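Local coordinates for protein acetyltransferase, GNAT family (Bacillus anthracis str. Sterne, PDB 3FBU) that binds coenzyme A and, as a member of the GNAT family, probably transfers the acetyl group of acetyl-CoA to an acceptor substrate, at residues 28-33 / 90-95; 61-64 / 69-72; 102-107 / 136-141. All coordinates share one frame; numbering follows the deposited sequence.

Interaction 1. Residues 28-33 / 90-95; sequences SDVMKY and FNPKYF. With COA (coenzyme A), chain C.
Val30 meets Pro92 where the loop 28-33 leans over the end of the strand that receives the pantetheine arm of coenzyme A. From CB the valine side chain divides. CG1, anti to the backbone N (chi1 172°), points to the carbonyl at the end of strand 83-90 and lies 3.9 Å from Phe90 O. CG2 abuts the proline ring, the two side chains crossing at about a right angle, and Val30 CG2 is 3.4 Å from Pro92 CG, closer than carbons usually pack. The backbone of the same residue faces the cofactor, with Val30 O 3.2 Å from C6P of coenzyme A. Across from it, Phe90 N donates to O9P of coenzyme A at 2.8 Å, an amide-to-amide bond of the kind by which GNAT enzymes pair pantetheine with this strand as if it were another strand. The ring of Phe95 is sandwiched: Pro92 CA sits over the centre of one face and the pantetheine hydroxyl OAP, nearer the rim, over the opposite one. An Asx turn, with Lys93 N bonded to Asn91 OD1, accompanies the path from Phe90 to Phe95. No hydrogen bond joins the two segments directly, so they meet by apolar packing, and the polar hold on the pantetheine here comes from the main-chain Phe90 N.

Interaction 2. Residues 61-64 / 69-72; sequences VILI and LVGH
Val61 is bonded to both Val70 and Gly71 across the beta hairpin formed by strands 58-63 and 68-79, whose short segments run antiparallel at 158° with axes 4.8 Å apart. The two backbone hydrogen bonds differ in shape. Val70 N reaches Val61 O at 3.0 Å, nearly in line with the carbonyl bond, whereas Val61 N approaches Gly71 O from above the carbonyl plane, 37° out of it. Val61 thus stands opposite Val70 and Gly71 together, which fits a classic beta bulge. A weaker CA-H...O contact from Leu69 CA supplements the bond to Val61 O.

Apolar contacts fill in around these bonds. Ile62 and Leu69 form a non-hydrogen-bonded pair, and the tip of the isoleucine does the touching: CD1 of Ile62 comes to 3.7 Å from CB of Leu69. Val70 uses both branches. Its CG2 lies 4.0 Å from Val61 CG1, while its CG1, anti to the carbonyl carbon (chi1 -62°), meets Leu63 CD1 at 3.4 Å, a tight fit in which the two side chains cross at about a right angle.

Polar side-chain chemistry is left to His72, whose ND1 is hydrogen-bonded to Tyr24 OH in helix 18-25 and whose ring meets that of Phe47. Val61 and Val70 also pack on Phe90 of strand 83-90. Main-chain bonds, with a bulge, therefore set the pairing and aliphatic groups pack beside them, so the hairpin is joined by backbone polarity and apolar contact, with no polar side chain bonding across its two segments.

Interaction 3. Residues 102-107 / 136-141; sequences EAAQAT and EKIGMR. With COA (coenzyme A), chain C.
Helix 129-137 of the GNAT fold ends in a Schellman motif, and Ile138, just past its last turn, packs on helix 99-114. Both branches of the isoleucine take part. CG1 stands between the backbone N and the carbonyl carbon (chi1 68°) and carries CD1 to the methyl of Ala104, with Ile138 CD1 3.7 Å from Ala104 CB. CG2 instead rests against the backbone of Gln105, 3.8 Å from Gln105 N, and near Gln105 CB. Gly139, with positive phi, turns the chain away, and its N bonds back to Glu136 O at 3.0 Å. One residue before Ile138, Lys137 bends at its last two torsions to reach the ribose 3'-phosphate of coenzyme A, where Lys137 NZ donates to O9A of the cofactor at 3.1 Å; the positive charge would be expected to steady that phosphate. Within helix 99-114, Ala103 O accepts from both Thr107 N and Thr107 OG1, which arrive from opposite faces of its plane. Ala104 and Ile138 both also touch Trp88 of strand 83-90, so the end of helix 129-137 meets the side of helix 99-114 at Trp88, while Ala103 and Thr107 pack on strands 8-10 and 68-79.

How the interactions relate
From the N terminus, the loop 28-33 following helix 18-25 comes first, and its contact with 90-95 closes a long excursion through helix 41-50 and three strands. Interaction 2 falls within that excursion as a tight hairpin with a short turn. The two touch, since Asn91 N probably bonds to Val70 O and Phe90 and Tyr94 pack on Val70. Interaction 3 opens only after interaction 1 has closed, joining helix 99-114 to the end of helix 129-137, and meets the hairpin where Val61 packs on Ala103. Interactions 1 and 3 do not touch but share coenzyme A, one at its pantetheine arm and the other at its 3'-phosphate.

Interaction 1. Residues 28-33 / 90-95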
loop_
_atom_site.group_PDB
_atom_site.type_symbol
_atom_site.label_atom_id
_atom_site.label_comp_id
_atom_site.label_asym_id
_atom_site.label_seq_id
_atom_site.Cartn_x
_atom_site.Cartn_y
_atom_site.Cartn_z
ATOM N N SER A 28 -2.806 -6.823 14.175
ATOM C CA SER A 28 -4.158 -6.310 13.928
ATOM C C SER A 28 -4.266 -5.643 12.568
ATOM O O SER A 28 -5.345 -5.622 11.987
ATOM C CB SER A 28 -4.660 -5.416 15.089
ATOM O OG SER A 28 -3.913 -4.229 15.208
ATOM N N ASP A 29 -3.159 -5.148 12.025
ATOM C CA ASP A 29 -3.155 -4.666 10.659
ATOM C C ASP A 29 -3.320 -5.832 9.688
ATOM O O ASP A 29 -4.091 -5.730 8.737
ATOM C CB ASP A 29 -1.878 -3.894 10.343
ATOM C CG ASP A 29 -1.832 -2.538 11.050
ATOM O OD1 ASP A 29 -2.927 -1.952 11.297
ATOM O OD2 ASP A 29 -0.706 -2.064 11.355
ATOM N N VAL A 30 -2.634 -6.949 9.946
ATOM C CA VAL A 30 -2.774 -8.136 9.092
ATOM C C VAL A 30 -4.208 -8.664 9.064
ATOM O O VAL A 30 -4.709 -9.021 8.007
ATOM C CB VAL A 30 -1.824 -9.280 9.521
ATOM C CG1 VAL A 30 -2.140 -10.582 8.735
ATOM C CG2 VAL A 30 -0.378 -8.843 9.339
ATOM N N MET A 31 -4.861 -8.709 10.222
ATOM C CA MET A 31 -6.159 -9.367 10.369
ATOM C C MET A 31 -7.362 -8.401 10.282
ATOM O O MET A 31 -8.486 -8.800 10.534
ATOM C CB MET A 31 -6.178 -10.180 11.676
ATOM C CG MET A 31 -5.014 -11.177 11.789
ATOM S SD MET A 31 -5.100 -12.574 10.611
ATOM C CE MET A 31 -6.094 -13.739 11.513
ATOM N N LYS A 32 -7.110 -7.165 9.866
ATOM C CA LYS A 32 -8.150 -6.133 9.652
ATOM C C LYS A 32 -9.358 -6.637 8.849
ATOM O O LYS A 32 -10.505 -6.399 9.240
ATOM C CB LYS A 32 -7.501 -4.926 8.953
ATOM C CG LYS A 32 -8.438 -3.981 8.196
ATOM C CD LYS A 32 -8.875 -2.813 9.030
ATOM C CE LYS A 32 -9.685 -1.812 8.196
ATOM N NZ LYS A 32 -10.359 -0.835 9.092
ATOM N N TYR A 33 -9.113 -7.334 7.744
ATOM C CA TYR A 33 -10.201 -7.817 6.889
ATOM C C TYR A 33 -10.558 -9.248 7.102
ATOM O O TYR A 33 -11.333 -9.793 6.388
ATOM C CB TYR A 33 -9.893 -7.591 5.421
ATOM C CG TYR A 33 -9.714 -6.179 5.060
ATOM C CD1 TYR A 33 -10.794 -5.332 4.966
ATOM C CD2 TYR A 33 -8.470 -5.667 4.822
ATOM C CE1 TYR A 33 -10.627 -4.031 4.636
ATOM C CE2 TYR A 33 -8.309 -4.383 4.490
ATOM C CZ TYR A 33 -9.383 -3.570 4.415
ATOM O OH TYR A 33 -9.205 -2.294 4.095
ATOM N N PHE A 90 -0.348 -13.251 4.881
ATOM C CA PHE A 90 1.112 -13.251 4.877
ATOM C C PHE A 90 1.648 -12.349 5.977
ATOM O O PHE A 90 0.935 -11.499 6.522
ATOM C CB PHE A 90 1.665 -12.832 3.500
ATOM C CG PHE A 90 1.726 -13.961 2.519
ATOM C CD1 PHE A 90 0.563 -14.507 2.009
ATOM C CD2 PHE A 90 2.921 -14.480 2.115
ATOM C CE1 PHE A 90 0.611 -15.551 1.150
ATOM C CE2 PHE A 90 2.968 -15.513 1.239
ATOM C CZ PHE A 90 1.812 -16.054 0.748
ATOM N N ASN A 91 2.893 -12.615 6.332
ATOM C CA ASN A 91 3.649 -11.873 7.313
ATOM C C ASN A 91 4.131 -10.580 6.672
ATOM O O ASN A 91 4.818 -10.631 5.637
ATOM C CB ASN A 91 4.844 -12.728 7.770
ATOM C CG ASN A 91 5.638 -12.100 8.904
ATOM O OD1 ASN A 91 5.847 -10.887 8.952
ATOM N ND2 ASN A 91 6.103 -12.943 9.828
ATOM N N PRO A 92 3.787 -9.439 7.274
ATOM C CA PRO A 92 4.161 -8.118 6.733
ATOM C C PRO A 92 5.663 -7.933 6.513
ATOM O O PRO A 92 6.047 -7.130 5.671
ATOM C CB PRO A 92 3.683 -7.126 7.785
ATOM C CG PRO A 92 2.862 -7.854 8.753
ATOM C CD PRO A 92 2.993 -9.342 8.514
ATOM N N LYS A 93 6.504 -8.663 7.246
ATOM C CA LYS A 93 7.951 -8.609 6.961
ATOM C C LYS A 93 8.260 -8.988 5.533
ATOM O O LYS A 93 9.321 -8.621 5.009
ATOM C CB LYS A 93 8.747 -9.529 7.864
ATOM C CG LYS A 93 8.735 -9.116 9.286
ATOM C CD LYS A 93 9.375 -10.192 10.129
ATOM C CE LYS A 93 9.243 -9.885 11.606
ATOM N NZ LYS A 93 9.835 -8.563 11.962
ATOM N N TYR A 94 7.368 -9.747 4.901
ATOM C CA TYR A 94 7.649 -10.284 3.573
ATOM C C TYR A 94 6.720 -9.770 2.468
ATOM O O TYR A 94 6.718 -10.299 1.368
ATOM C CB TYR A 94 7.639 -11.818 3.642
ATOM C CG TYR A 94 8.638 -12.319 4.659
ATOM C CD1 TYR A 94 9.978 -12.489 4.316
ATOM C CD2 TYR A 94 8.257 -12.568 5.972
ATOM C CE1 TYR A 94 10.904 -12.923 5.249
ATOM C CE2 TYR A 94 9.193 -12.992 6.921
ATOM C CZ TYR A 94 10.507 -13.166 6.545
ATOM O OH TYR A 94 11.437 -13.594 7.462
ATOM N N PHE A 95 5.974 -8.713 2.754
ATOM C CA PHE A 95 5.081 -8.107 1.768
ATOM C C PHE A 95 5.827 -7.493 0.579
ATOM O O PHE A 95 7.010 -7.097 0.677
ATOM C CB PHE A 95 4.243 -6.976 2.399
ATOM C CG PHE A 95 3.134 -7.433 3.309
ATOM C CD1 PHE A 95 2.800 -8.774 3.455
ATOM C CD2 PHE A 95 2.384 -6.489 4.000
ATOM C CE1 PHE A 95 1.754 -9.151 4.288
ATOM C CE2 PHE A 95 1.337 -6.872 4.835
ATOM C CZ PHE A 95 1.031 -8.221 4.979
HETATM N N1A COA C . -1.886 0.198 -2.772
HETATM C C2A COA C . -1.825 -0.271 -4.059
HETATM N N3A COA C . -1.140 -1.423 -4.341
HETATM C C4A COA C . -0.536 -2.096 -3.325
HETATM C C5A COA C . -0.589 -1.642 -2.018
HETATM C C6A COA C . -1.296 -0.477 -1.732
HETATM N N6A COA C . -1.399 -0.019 -0.483
HETATM N N7A COA C . 0.094 -2.506 -1.255
HETATM C C8A COA C . 0.590 -3.488 -2.035
HETATM N N9A COA C . 0.210 -3.238 -3.329
HETATM C C1B COA C . 0.374 -4.084 -4.517
HETATM C C2B COA C . 1.834 -4.431 -4.816
HETATM O O2B COA C . 2.494 -3.397 -5.536
HETATM C C3B COA C . 1.632 -5.697 -5.621
HETATM O O3B COA C . 1.318 -5.388 -6.969
HETATM P P3B COA C . 2.426 -5.267 -8.145
HETATM O O7A COA C . 1.769 -5.263 -9.487
HETATM O O8A COA C . 3.208 -4.005 -7.894
HETATM O O9A COA C . 3.315 -6.484 -8.016
HETATM C C4B COA C . 0.418 -6.360 -4.953
HETATM O O4B COA C . -0.296 -5.325 -4.334
HETATM C C5B COA C . 0.805 -7.385 -3.894
HETATM O O5B COA C . 1.371 -8.491 -4.569
HETATM P P1A COA C . 2.307 -9.531 -3.792
HETATM O O1A COA C . 3.668 -8.897 -3.560
HETATM O O2A COA C . 2.367 -10.798 -4.550
HETATM O O3A COA C . 1.482 -9.750 -2.431
HETATM P P2A COA C . 2.098 -9.883 -0.945
HETATM O O4A COA C . 3.128 -10.986 -0.938
HETATM O O5A COA C . 2.589 -8.505 -0.489
HETATM O O6A COA C . 0.771 -10.303 -0.122
HETATM C CBP COA C . -1.413 -10.031 0.803
HETATM C CCP COA C . -0.505 -9.744 -0.393
HETATM C CDP COA C . -1.341 -11.553 1.021
HETATM C CEP COA C . -2.792 -9.536 0.361
HETATM C CAP COA C . -0.907 -9.255 2.048
HETATM O OAP COA C . -1.040 -7.852 1.875
HETATM C C9P COA C . -1.663 -9.593 3.297
HETATM O O9P COA C . -1.381 -10.755 3.975
HETATM N N8P COA C . -2.672 -8.815 3.700
HETATM C C7P COA C . -3.314 -9.014 4.999
HETATM C C6P COA C . -4.255 -10.205 5.026
HETATM C C5P COA C . -5.399 -10.042 4.026
HETATM O O5P COA C . -6.124 -9.022 3.990
HETATM N N4P COA C . -5.594 -11.073 3.230
HETATM C C3P COA C . -6.566 -11.023 2.130
HETATM C C2P COA C . -7.996 -11.281 2.548
HETATM S S1P COA C . -9.079 -11.393 1.090
#

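Interaction 2. Residues 61-64 / 69-72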
loop_
_atom_site.group_PDB
_atom_site.type_symbol
_atom_site.label_atom_id
_atom_site.label_comp_id
_atom_site.label_asym_id
_atom_site.label_seq_id
_atom_site.Cartn_x
_atom_site.Cartn_y
_atom_site.Cartn_z
ATOM N N VAL A 61 3.184 -21.418 3.462
ATOM C CA VAL A 61 4.027 -21.061 2.356
ATOM C C VAL A 61 5.431 -20.888 2.972
ATOM O O VAL A 61 5.640 -20.071 3.876
ATOM C CB VAL A 61 3.543 -19.757 1.678
ATOM C CG1 VAL A 61 4.501 -19.348 0.559
ATOM C CG2 VAL A 61 2.108 -19.914 1.118
ATOM N N ILE A 62 6.368 -21.684 2.475
ATOM C CA ILE A 62 7.709 -21.774 3.038
ATOM C C ILE A 62 8.714 -21.292 1.993
ATOM O O ILE A 62 8.711 -21.779 0.873
ATOM C CB ILE A 62 8.061 -23.228 3.412
ATOM C CG1 ILE A 62 7.006 -23.845 4.321
ATOM C CG2 ILE A 62 9.420 -23.295 4.087
ATOM C CD1 ILE A 62 6.918 -23.189 5.657
ATOM N N LEU A 63 9.545 -20.321 2.371
ATOM C CA LEU A 63 10.653 -19.846 1.528
ATOM C C LEU A 63 11.692 -20.951 1.409
ATOM O O LEU A 63 12.204 -21.425 2.421
ATOM C CB LEU A 63 11.284 -18.583 2.127
ATOM C CG LEU A 63 10.912 -17.297 1.406
ATOM C CD1 LEU A 63 11.049 -16.035 2.278
ATOM C CD2 LEU A 63 11.806 -17.198 0.148
ATOM N N ILE A 64 11.969 -21.376 0.179
ATOM C CA ILE A 64 12.962 -22.410 -0.081
ATOM C C ILE A 64 14.377 -21.890 0.235
ATOM O O ILE A 64 14.764 -20.788 -0.158
ATOM C CB ILE A 64 12.927 -22.892 -1.549
ATOM C CG1 ILE A 64 11.602 -23.590 -1.878
ATOM C CG2 ILE A 64 14.078 -23.884 -1.801
ATOM C CD1 ILE A 64 11.318 -23.719 -3.370
ATOM N N LEU A 69 8.683 -19.733 7.201
ATOM C CA LEU A 69 7.224 -19.668 6.929
ATOM C C LEU A 69 6.828 -18.195 6.859
ATOM O O LEU A 69 6.933 -17.466 7.843
ATOM C CB LEU A 69 6.435 -20.398 8.016
ATOM C CG LEU A 69 4.910 -20.584 7.905
ATOM C CD1 LEU A 69 4.423 -21.751 8.749
ATOM C CD2 LEU A 69 4.200 -19.313 8.300
ATOM N N VAL A 70 6.376 -17.765 5.691
ATOM C CA VAL A 70 6.091 -16.380 5.446
ATOM C C VAL A 70 4.594 -16.092 5.340
ATOM O O VAL A 70 4.186 -14.941 5.282
ATOM C CB VAL A 70 6.831 -15.899 4.173
ATOM C CG1 VAL A 70 8.356 -16.029 4.403
ATOM C CG2 VAL A 70 6.395 -16.673 2.912
ATOM N N GLY A 71 3.779 -17.136 5.308
ATOM C CA GLY A 71 2.334 -16.937 5.247
ATOM C C GLY A 71 1.618 -18.237 4.986
ATOM O O GLY A 71 2.201 -19.317 5.074
ATOM N N HIS A 72 0.322 -18.139 4.726
ATOM C CA HIS A 72 -0.431 -19.300 4.304
ATOM C C HIS A 72 -1.438 -18.979 3.188
ATOM O O HIS A 72 -1.897 -17.835 3.011
ATOM C CB HIS A 72 -1.089 -20.014 5.507
ATOM C CG HIS A 72 -2.231 -19.271 6.144
ATOM N ND1 HIS A 72 -2.064 -18.460 7.250
ATOM C CD2 HIS A 72 -3.562 -19.244 5.856
ATOM C CE1 HIS A 72 -3.230 -17.948 7.602
ATOM N NE2 HIS A 72 -4.156 -18.398 6.773
#

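Interaction 3. Residues 102-107 / 136-141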
loop_
_atom_site.group_PDB
_atom_site.type_symbol
_atom_site.label_atom_id
_atom_site.label_comp_id
_atom_site.label_asym_id
_atom_site.label_seq_id
_atom_site.Cartn_x
_atom_site.Cartn_y
_atom_site.Cartn_z
ATOM N N GLU A 102 2.993 -15.449 -6.251
ATOM C CA GLU A 102 3.717 -16.658 -6.664
ATOM C C GLU A 102 3.058 -17.899 -6.078
ATOM O O GLU A 102 2.820 -18.858 -6.791
ATOM C CB GLU A 102 5.223 -16.576 -6.278
ATOM C CG GLU A 102 5.981 -17.856 -6.583
ATOM C CD GLU A 102 7.496 -17.768 -6.274
ATOM O OE1 GLU A 102 8.022 -16.653 -6.161
ATOM O OE2 GLU A 102 8.124 -18.826 -6.118
ATOM N N ALA A 103 2.720 -17.853 -4.783
ATOM C CA ALA A 103 2.093 -18.990 -4.122
ATOM C C ALA A 103 0.696 -19.254 -4.679
ATOM O O ALA A 103 0.323 -20.414 -4.903
ATOM C CB ALA A 103 2.031 -18.764 -2.622
ATOM N N ALA A 104 -0.059 -18.177 -4.906
ATOM C CA ALA A 104 -1.447 -18.297 -5.364
ATOM C C ALA A 104 -1.477 -18.769 -6.796
ATOM O O ALA A 104 -2.303 -19.596 -7.128
ATOM C CB ALA A 104 -2.198 -16.967 -5.213
ATOM N N GLN A 105 -0.552 -18.297 -7.632
ATOM C CA GLN A 105 -0.434 -18.782 -9.026
ATOM C C GLN A 105 -0.196 -20.295 -9.058
ATOM O O GLN A 105 -0.852 -21.040 -9.795
ATOM C CB GLN A 105 0.680 -18.024 -9.789
ATOM C CG GLN A 105 0.808 -18.337 -11.298
ATOM C CD GLN A 105 1.815 -17.427 -12.017
ATOM O OE1 GLN A 105 2.374 -16.479 -11.424
ATOM N NE2 GLN A 105 2.055 -17.709 -13.311
ATOM N N ALA A 106 0.744 -20.737 -8.236
ATOM C CA ALA A 106 1.082 -22.148 -8.096
ATOM C C ALA A 106 -0.092 -22.991 -7.608
ATOM O O ALA A 106 -0.279 -24.113 -8.059
ATOM C CB ALA A 106 2.278 -22.299 -7.143
ATOM N N THR A 107 -0.888 -22.452 -6.689
ATOM C CA THR A 107 -2.079 -23.131 -6.203
ATOM C C THR A 107 -3.137 -23.289 -7.292
ATOM O O THR A 107 -3.684 -24.365 -7.448
ATOM C CB THR A 107 -2.651 -22.396 -4.961
ATOM O OG1 THR A 107 -1.616 -22.262 -3.967
ATOM C CG2 THR A 107 -3.871 -23.152 -4.362
ATOM N N GLU A 136 -5.806 -10.092 -9.562
ATOM C CA GLU A 136 -5.610 -9.661 -10.939
ATOM C C GLU A 136 -4.317 -10.232 -11.527
ATOM O O GLU A 136 -4.316 -10.751 -12.642
ATOM C CB GLU A 136 -5.578 -8.130 -10.991
ATOM C CG GLU A 136 -6.955 -7.505 -10.644
ATOM C CD GLU A 136 -6.999 -5.988 -10.661
ATOM O OE1 GLU A 136 -5.929 -5.321 -10.582
ATOM O OE2 GLU A 136 -8.150 -5.476 -10.666
ATOM N N LYS A 137 -3.247 -10.159 -10.759
ATOM C CA LYS A 137 -1.922 -10.615 -11.202
ATOM C C LYS A 137 -1.917 -12.085 -11.592
ATOM O O LYS A 137 -1.188 -12.509 -12.520
ATOM C CB LYS A 137 -0.887 -10.387 -10.089
ATOM C CG LYS A 137 -0.582 -8.916 -9.799
ATOM C CD LYS A 137 0.083 -8.721 -8.442
ATOM C CE LYS A 137 1.545 -9.241 -8.382
ATOM N NZ LYS A 137 2.328 -8.940 -9.596
ATOM N N ILE A 138 -2.707 -12.901 -10.894
ATOM C CA ILE A 138 -2.724 -14.321 -11.167
ATOM C C ILE A 138 -3.773 -14.722 -12.218
ATOM O O ILE A 138 -3.932 -15.903 -12.521
ATOM C CB ILE A 138 -2.874 -15.162 -9.832
ATOM C CG1 ILE A 138 -4.251 -14.971 -9.191
ATOM C CG2 ILE A 138 -1.710 -14.852 -8.873
ATOM C CD1 ILE A 138 -4.403 -15.655 -7.848
ATOM N N GLY A 139 -4.475 -13.747 -12.790
ATOM C CA GLY A 139 -5.325 -14.003 -13.951
ATOM C C GLY A 139 -6.822 -14.048 -13.669
ATOM O O GLY A 139 -7.603 -14.356 -14.551
ATOM N N MET A 140 -7.216 -13.709 -12.445
ATOM C CA MET A 140 -8.630 -13.717 -12.079
ATOM C C MET A 140 -9.345 -12.475 -12.621
ATOM O O MET A 140 -8.748 -11.396 -12.800
ATOM C CB MET A 140 -8.819 -13.886 -10.553
ATOM C CG MET A 140 -8.049 -15.061 -9.898
ATOM S SD MET A 140 -8.371 -15.247 -8.061
ATOM C CE MET A 140 -9.916 -16.189 -8.195
ATOM N N ARG A 141 -10.633 -12.647 -12.904
ATOM C CA ARG A 141 -11.472 -11.600 -13.431
ATOM C C ARG A 141 -12.442 -11.136 -12.351
ATOM O O ARG A 141 -13.044 -11.972 -11.686
ATOM C CB ARG A 141 -12.314 -12.142 -14.554
ATOM C CG ARG A 141 -11.602 -12.405 -15.850
ATOM C CD ARG A 141 -12.458 -13.182 -16.836
ATOM N NE ARG A 141 -12.664 -14.561 -16.396
ATOM C CZ ARG A 141 -13.784 -14.996 -15.816
ATOM N NH1 ARG A 141 -14.826 -14.179 -15.619
ATOM N NH2 ARG A 141 -13.865 -16.246 -15.422
HETATM N N1A COA C . -1.886 0.198 -2.772
HETATM C C2A COA C . -1.825 -0.271 -4.059
HETATM N N3A COA C . -1.140 -1.423 -4.341
HETATM C C4A COA C . -0.536 -2.096 -3.325
HETATM C C5A COA C . -0.589 -1.642 -2.018
HETATM C C6A COA C . -1.296 -0.477 -1.732
HETATM N N6A COA C . -1.399 -0.019 -0.483
HETATM N N7A COA C . 0.094 -2.506 -1.255
HETATM C C8A COA C . 0.590 -3.488 -2.035
HETATM N N9A COA C . 0.210 -3.238 -3.329
HETATM C C1B COA C . 0.374 -4.084 -4.517
HETATM C C2B COA C . 1.834 -4.431 -4.816
HETATM O O2B COA C . 2.494 -3.397 -5.536
HETATM C C3B COA C . 1.632 -5.697 -5.621
HETATM O O3B COA C . 1.318 -5.388 -6.969
HETATM P P3B COA C . 2.426 -5.267 -8.145
HETATM O O7A COA C . 1.769 -5.263 -9.487
HETATM O O8A COA C . 3.208 -4.005 -7.894
HETATM O O9A COA C . 3.315 -6.484 -8.016
HETATM C C4B COA C . 0.418 -6.360 -4.953
HETATM O O4B COA C . -0.296 -5.325 -4.334
HETATM C C5B COA C . 0.805 -7.385 -3.894
HETATM O O5B COA C . 1.371 -8.491 -4.569
HETATM P P1A COA C . 2.307 -9.531 -3.792
HETATM O O1A COA C . 3.668 -8.897 -3.560
HETATM O O2A COA C . 2.367 -10.798 -4.550
HETATM O O3A COA C . 1.482 -9.750 -2.431
HETATM P P2A COA C . 2.098 -9.883 -0.945
HETATM O O4A COA C . 3.128 -10.986 -0.938
HETATM O O5A COA C . 2.589 -8.505 -0.489
HETATM O O6A COA C . 0.771 -10.303 -0.122
HETATM C CBP COA C . -1.413 -10.031 0.803
HETATM C CCP COA C . -0.505 -9.744 -0.393
HETATM C CDP COA C . -1.341 -11.553 1.021
HETATM C CEP COA C . -2.792 -9.536 0.361
HETATM C CAP COA C . -0.907 -9.255 2.048
HETATM O OAP COA C . -1.040 -7.852 1.875
HETATM C C9P COA C . -1.663 -9.593 3.297
HETATM O O9P COA C . -1.381 -10.755 3.975
HETATM N N8P COA C . -2.672 -8.815 3.700
HETATM C C7P COA C . -3.314 -9.014 4.999
HETATM C C6P COA C . -4.255 -10.205 5.026
HETATM C C5P COA C . -5.399 -10.042 4.026
HETATM O O5P COA C . -6.124 -9.022 3.990
HETATM N N4P COA C . -5.594 -11.073 3.230
HETATM C C3P COA C . -6.566 -11.023 2.130
HETATM C C2P COA C . -7.996 -11.281 2.548
HETATM S S1P COA C . -9.079 -11.393 1.090
#